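PDB 5HB6: nucleoporin NUP145N from Chaetomium thermophilum, which probably serves as a structural component of the nuclear pore complex and a docking partner for transport factors, here represented by its autoproteolytic domain. Local coordinates for residues S7-A10 with D11-R14; N17-Q20 with R21-V25. The protein carries 1 engineered substitution. All coordinates share one frame; numbering follows the deposited sequence.

Interaction 1: residues S7-A10 with D11-R14; sequences SPTA and DDIR. With SO4 (sulfate ion), chain D.
Thr9 and Asp12 exchange two hydrogen bonds at the start of helix 10-14. Asp12 N donates to Thr9 OG1 at 3.0 Å, and the bond is fairly straight at 160°. In return Thr9 N donates to Asp12 OD2, also at 3.0 Å, reaching it from above the carboxylate plane, 42° out of it. Thr9 OG1 sits between its own backbone N and carbonyl carbon (chi1 65°), which turns it toward the amide of the first helical turn. This reciprocal pair is a capping box with Thr9 as N-cap. It satisfies backbone N-H groups that have no helical carbonyl before them, and the Asp12 carboxylate is probably favoured by the positive end of the helix dipole. The backbone takes over from there. Ile13 N bonds to Thr9 O at 2.9 Å, and Arg14 N bonds to Ala10 O.

The apolar part lies on the buried side. Ile13 CG1 packs against Pro8 CB at 4.0 Å, and Ile13 CD1 lies near Pro8 O. Pro8 follows a cis peptide bond. The Ile13 side chain also touches Phe27, Leu45 and Leu50. With an alanine in place of Ile13, a gap would probably open beside Pro8, and Phe27, Leu45 and Leu50 would lose an apolar partner.

The charged contacts gather at Arg14. Its chain runs extended from CG to NE, and Ala10 CB lies over one face of the guanidinium, 3.6 Å above the plane and toward the rim. At the edge, NH1 makes a weak, long salt bridge to Asp11 OD1 at 3.4 Å. Arg14 NH2 donates to O3 of the sulfate at 2.8 Å, and Arg14 NE donates to sulfate O2 at 3.1 Å. NH2 has a second charged partner in Asp51. The sulfate probably comes from the crystallisation liquor.

Interaction 2: residues N17-Q20 with R21-V25; sequences NRMQ and RQRVV. With SO4 (sulfate ion), chain D.
Arg21 N donates to Asn17 O at 3.0 Å, and this bond closes the single turn of helix 18-21. Asn17 is the N-cap. Its OD1 accepts from Gln20 N at 2.9 Å, with the donor nearly in line with the side-chain C=O. Gln20 OE1 returns the favour and accepts from Asn17 N at 2.8 Å, almost straight at 169°. The two residues thus form a capping box in which each side-chain oxygen takes up the backbone N-H of the other, holding both amides in place.

At the other end of the turn the chain breaks away. Arg23 N donates to Gln20 O at 3.0 Å, but from above the carbonyl plane, 56° out of it. The Arg23 side chain then folds back along the turn. Its CG lies between the backbone N and the carbonyl carbon (chi1 52°), and the chain extends from there to NE. Met19 O meets a face of the guanidinium, 3.0 Å above its plane and toward the rim, so no N-H points at it. The attraction is probably electrostatic, between a positive group and a carbonyl at the helix end. Arg23 NH2 is tight against Met19 CB at 3.2 Å. Gln22 CG lies 3.5 Å from Arg18 O, a plain van der Waals contact.

The extended chain of Arg21 reaches the sulfate. Arg21 NH2 donates to sulfate O1 at 2.8 Å, and a weak bond runs from NH1 to sulfate O2. Arg21 NE is satisfied by Leu45 O.

The turn lies on the surface; in the chain it follows helix 10-14 and leads by a loop to strand 28-31. Arg21 packs on helix 10-14, while Val24 bonds through its backbone to Val43 and packs on Leu45.

Both interactions are surface contacts on the same side of the chain's centre, about 11 Å apart between centres, and follow one another along the chain. Interaction 1 spans the end of strand 4-7 and the start of helix 10-14, and interaction 2 helix 18-21 and the loop toward strand 28-31. Each has a capping box, but with threonine and aspartate in the first and two neutral amides in the second. Each has one buried residue, Ile13 and Val24. The two meet through Ile13 CG2 and Arg21 CD, 3.9 Å apart, and through Pro8 and Val24. Arg14 and Arg21 share one sulfate, to which Leu50 N also donates, giving both short helices a common anion.

Interaction 1: residues S7-A10 with D11-R14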
loop_
_atom_site.group_PDB
_atom_site.type_symbol
_atom_site.label_atom_id
_atom_site.label_comp_id
_atom_site.label_asym_id
_atom_site.label_seq_id
_atom_site.Cartn_x
_atom_site.Cartn_y
_atom_site.Cartn_z
ATOM N N SER A 7 -1.589 2.059 -11.233
ATOM C CA SER A 7 -2.339 1.228 -12.169
ATOM C C SER A 7 -3.789 1.191 -11.710
ATOM O O SER A 7 -4.044 0.966 -10.530
ATOM C CB SER A 7 -1.770 -0.192 -12.161
ATOM O OG SER A 7 -2.435 -0.999 -13.109
ATOM N N PRO A 8 -4.756 1.439 -12.582
ATOM C CA PRO A 8 -4.626 2.027 -13.917
ATOM C C PRO A 8 -3.806 3.312 -13.894
ATOM O O PRO A 8 -3.692 3.957 -12.840
ATOM C CB PRO A 8 -6.084 2.343 -14.302
ATOM C CG PRO A 8 -6.916 1.434 -13.476
ATOM C CD PRO A 8 -6.162 1.332 -12.168
ATOM N N THR A 9 -3.164 3.617 -15.013
ATOM C CA THR A 9 -2.308 4.785 -15.071
ATOM C C THR A 9 -3.140 6.049 -14.937
ATOM O O THR A 9 -4.351 6.063 -15.203
ATOM C CB THR A 9 -1.530 4.836 -16.385
ATOM O OG1 THR A 9 -2.447 5.000 -17.477
ATOM C CG2 THR A 9 -0.689 3.589 -16.574
ATOM N N ALA A 10 -2.460 7.157 -14.615
ATOM C CA ALA A 10 -3.141 8.444 -14.583
ATOM C C ALA A 10 -3.822 8.740 -15.915
ATOM O O ALA A 10 -4.968 9.220 -15.944
ATOM C CB ALA A 10 -2.147 9.542 -14.222
ATOM N N ASP A 11 -3.162 8.412 -17.031
ATOM C CA ASP A 11 -3.776 8.633 -18.347
ATOM C C ASP A 11 -5.003 7.748 -18.564
ATOM O O ASP A 11 -6.008 8.204 -19.130
ATOM C CB ASP A 11 -2.745 8.412 -19.457
ATOM C CG ASP A 11 -1.772 9.586 -19.617
ATOM O OD1 ASP A 11 -2.061 10.705 -19.126
ATOM O OD2 ASP A 11 -0.722 9.396 -20.267
ATOM N N ASP A 12 -4.943 6.483 -18.115
ATOM C CA ASP A 12 -6.101 5.598 -18.181
ATOM C C ASP A 12 -7.266 6.208 -17.413
ATOM O O ASP A 12 -8.416 6.164 -17.853
ATOM C CB ASP A 12 -5.807 4.248 -17.494
ATOM C CG ASP A 12 -4.832 3.314 -18.246
ATOM O OD1 ASP A 12 -4.669 3.442 -19.489
ATOM O OD2 ASP A 12 -4.267 2.386 -17.534
ATOM N N ILE A 13 -6.988 6.735 -16.221
ATOM C CA ILE A 13 -8.051 7.246 -15.361
ATOM C C ILE A 13 -8.641 8.523 -15.948
ATOM O O ILE A 13 -9.864 8.731 -15.935
ATOM C CB ILE A 13 -7.503 7.454 -13.940
ATOM C CG1 ILE A 13 -7.097 6.101 -13.337
ATOM C CG2 ILE A 13 -8.547 8.131 -13.058
ATOM C CD1 ILE A 13 -6.172 6.230 -12.152
ATOM N N ARG A 14 -7.788 9.378 -16.512
ATOM C CA ARG A 14 -8.281 10.599 -17.140
ATOM C C ARG A 14 -9.187 10.297 -18.325
ATOM O O ARG A 14 -10.082 11.092 -18.667
ATOM C CB ARG A 14 -7.085 11.442 -17.577
ATOM C CG ARG A 14 -6.413 12.149 -16.420
ATOM C CD ARG A 14 -5.028 12.665 -16.784
ATOM N NE ARG A 14 -4.370 13.205 -15.601
ATOM C CZ ARG A 14 -3.066 13.133 -15.361
ATOM N NH1 ARG A 14 -2.245 12.553 -16.224
ATOM N NH2 ARG A 14 -2.582 13.652 -14.246
HETATM S S SO4 D . -5.973 15.135 -12.755
HETATM O O1 SO4 D . -6.409 14.443 -11.538
HETATM O O2 SO4 D . -6.645 14.534 -13.906
HETATM O O3 SO4 D . -4.516 15.041 -12.860
HETATM O O4 SO4 D . -6.335 16.545 -12.670
#

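Interaction 2: residues N17-Q20 with R21-V25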
loop_
_atom_site.group_PDB
_atom_site.type_symbol
_atom_site.label_atom_id
_atom_site.label_comp_id
_atom_site.label_asym_id
_atom_site.label_seq_id
_atom_site.Cartn_x
_atom_site.Cartn_y
_atom_site.Cartn_z
ATOM N N ASN A 17 -14.887 7.817 -18.130
ATOM C CA ASN A 17 -16.018 8.731 -18.037
ATOM C C ASN A 17 -16.328 9.038 -16.574
ATOM O O ASN A 17 -15.652 8.573 -15.649
ATOM C CB ASN A 17 -17.222 8.218 -18.837
ATOM C CG ASN A 17 -17.779 6.902 -18.313
ATOM O OD1 ASN A 17 -17.738 6.610 -17.118
ATOM N ND2 ASN A 17 -18.312 6.098 -19.221
ATOM N N ARG A 18 -17.358 9.850 -16.351
ATOM C CA ARG A 18 -17.614 10.381 -15.015
ATOM C C ARG A 18 -18.102 9.313 -14.050
ATOM O O ARG A 18 -17.795 9.377 -12.858
ATOM C CB ARG A 18 -18.645 11.499 -15.113
ATOM C CG ARG A 18 -18.126 12.715 -15.822
ATOM C CD ARG A 18 -19.244 13.636 -16.187
ATOM N NE ARG A 18 -18.735 14.965 -16.484
ATOM C CZ ARG A 18 -19.493 16.052 -16.552
ATOM N NH1 ARG A 18 -20.813 15.967 -16.371
ATOM N NH2 ARG A 18 -18.930 17.226 -16.808
ATOM N N MET A 19 -18.870 8.339 -14.531
ATOM C CA MET A 19 -19.292 7.250 -13.658
ATOM C C MET A 19 -18.127 6.333 -13.326
ATOM O O MET A 19 -18.026 5.848 -12.193
ATOM C CB MET A 19 -20.436 6.476 -14.313
ATOM C CG MET A 19 -21.621 7.352 -14.701
ATOM S SD MET A 19 -22.210 8.403 -13.344
ATOM C CE MET A 19 -22.767 7.164 -12.164
ATOM N N GLN A 20 -17.232 6.099 -14.291
ATOM C CA GLN A 20 -16.111 5.186 -14.089
ATOM C C GLN A 20 -15.079 5.750 -13.111
ATOM O O GLN A 20 -14.569 5.018 -12.257
ATOM C CB GLN A 20 -15.453 4.895 -15.432
ATOM C CG GLN A 20 -16.293 4.030 -16.348
ATOM C CD GLN A 20 -15.826 4.070 -17.798
ATOM O OE1 GLN A 20 -15.149 5.007 -18.231
ATOM N NE2 GLN A 20 -16.194 3.049 -18.557
ATOM N N ARG A 21 -14.760 7.043 -13.211
ATOM C CA ARG A 21 -13.716 7.607 -12.363
ATOM C C ARG A 21 -14.124 7.652 -10.894
ATOM O O ARG A 21 -13.251 7.743 -10.023
ATOM C CB ARG A 21 -13.292 8.989 -12.872
ATOM C CG ARG A 21 -12.113 9.586 -12.109
ATOM C CD ARG A 21 -11.405 10.743 -12.830
ATOM N NE ARG A 21 -10.406 11.348 -11.942
ATOM C CZ ARG A 21 -9.449 12.191 -12.317
ATOM N NH1 ARG A 21 -9.318 12.545 -13.589
ATOM N NH2 ARG A 21 -8.613 12.675 -11.407
ATOM N N GLN A 22 -15.420 7.560 -10.600
ATOM C CA GLN A 22 -15.914 7.493 -9.229
ATOM C C GLN A 22 -15.814 6.098 -8.628
ATOM O O GLN A 22 -16.092 5.945 -7.438
ATOM C CB GLN A 22 -17.365 7.989 -9.160
ATOM C CG GLN A 22 -17.457 9.489 -9.355
ATOM C CD GLN A 22 -18.858 10.034 -9.244
ATOM O OE1 GLN A 22 -19.800 9.317 -8.916
ATOM N NE2 GLN A 22 -19.001 11.324 -9.520
ATOM N N ARG A 23 -15.429 5.096 -9.408
ATOM C CA ARG A 23 -15.398 3.717 -8.928
ATOM C C ARG A 23 -14.290 2.953 -9.651
ATOM O O ARG A 23 -14.520 1.971 -10.363
ATOM C CB ARG A 23 -16.761 3.062 -9.138
ATOM C CG ARG A 23 -17.262 3.197 -10.552
ATOM C CD ARG A 23 -18.598 2.500 -10.796
ATOM N NE ARG A 23 -19.299 3.073 -11.946
ATOM C CZ ARG A 23 -19.015 2.827 -13.226
ATOM N NH1 ARG A 23 -18.029 2.007 -13.557
ATOM N NH2 ARG A 23 -19.728 3.408 -14.186
ATOM N N VAL A 24 -13.051 3.402 -9.477
ATOM C CA VAL A 24 -11.907 2.761 -10.117
ATOM C C VAL A 24 -11.593 1.478 -9.354
ATOM O O VAL A 24 -11.324 1.517 -8.150
ATOM C CB VAL A 24 -10.687 3.698 -10.132
ATOM C CG1 VAL A 24 -9.498 2.993 -10.761
ATOM C CG2 VAL A 24 -11.046 4.986 -10.857
ATOM N N VAL A 25 -11.586 0.356 -10.071
ATOM C CA VAL A 25 -11.346 -0.969 -9.506
ATOM C C VAL A 25 -9.893 -1.345 -9.735
ATOM O O VAL A 25 -9.329 -1.088 -10.809
ATOM C CB VAL A 25 -12.288 -1.997 -10.165
ATOM C CG1 VAL A 25 -11.971 -3.413 -9.719
ATOM C CG2 VAL A 25 -13.740 -1.656 -9.853
HETATM S S SO4 D . -5.973 15.135 -12.755
HETATM O O1 SO4 D . -6.409 14.443 -11.538
HETATM O O2 SO4 D . -6.645 14.534 -13.906
HETATM O O3 SO4 D . -4.516 15.041 -12.860
HETATM O O4 SO4 D . -6.335 16.545 -12.670
#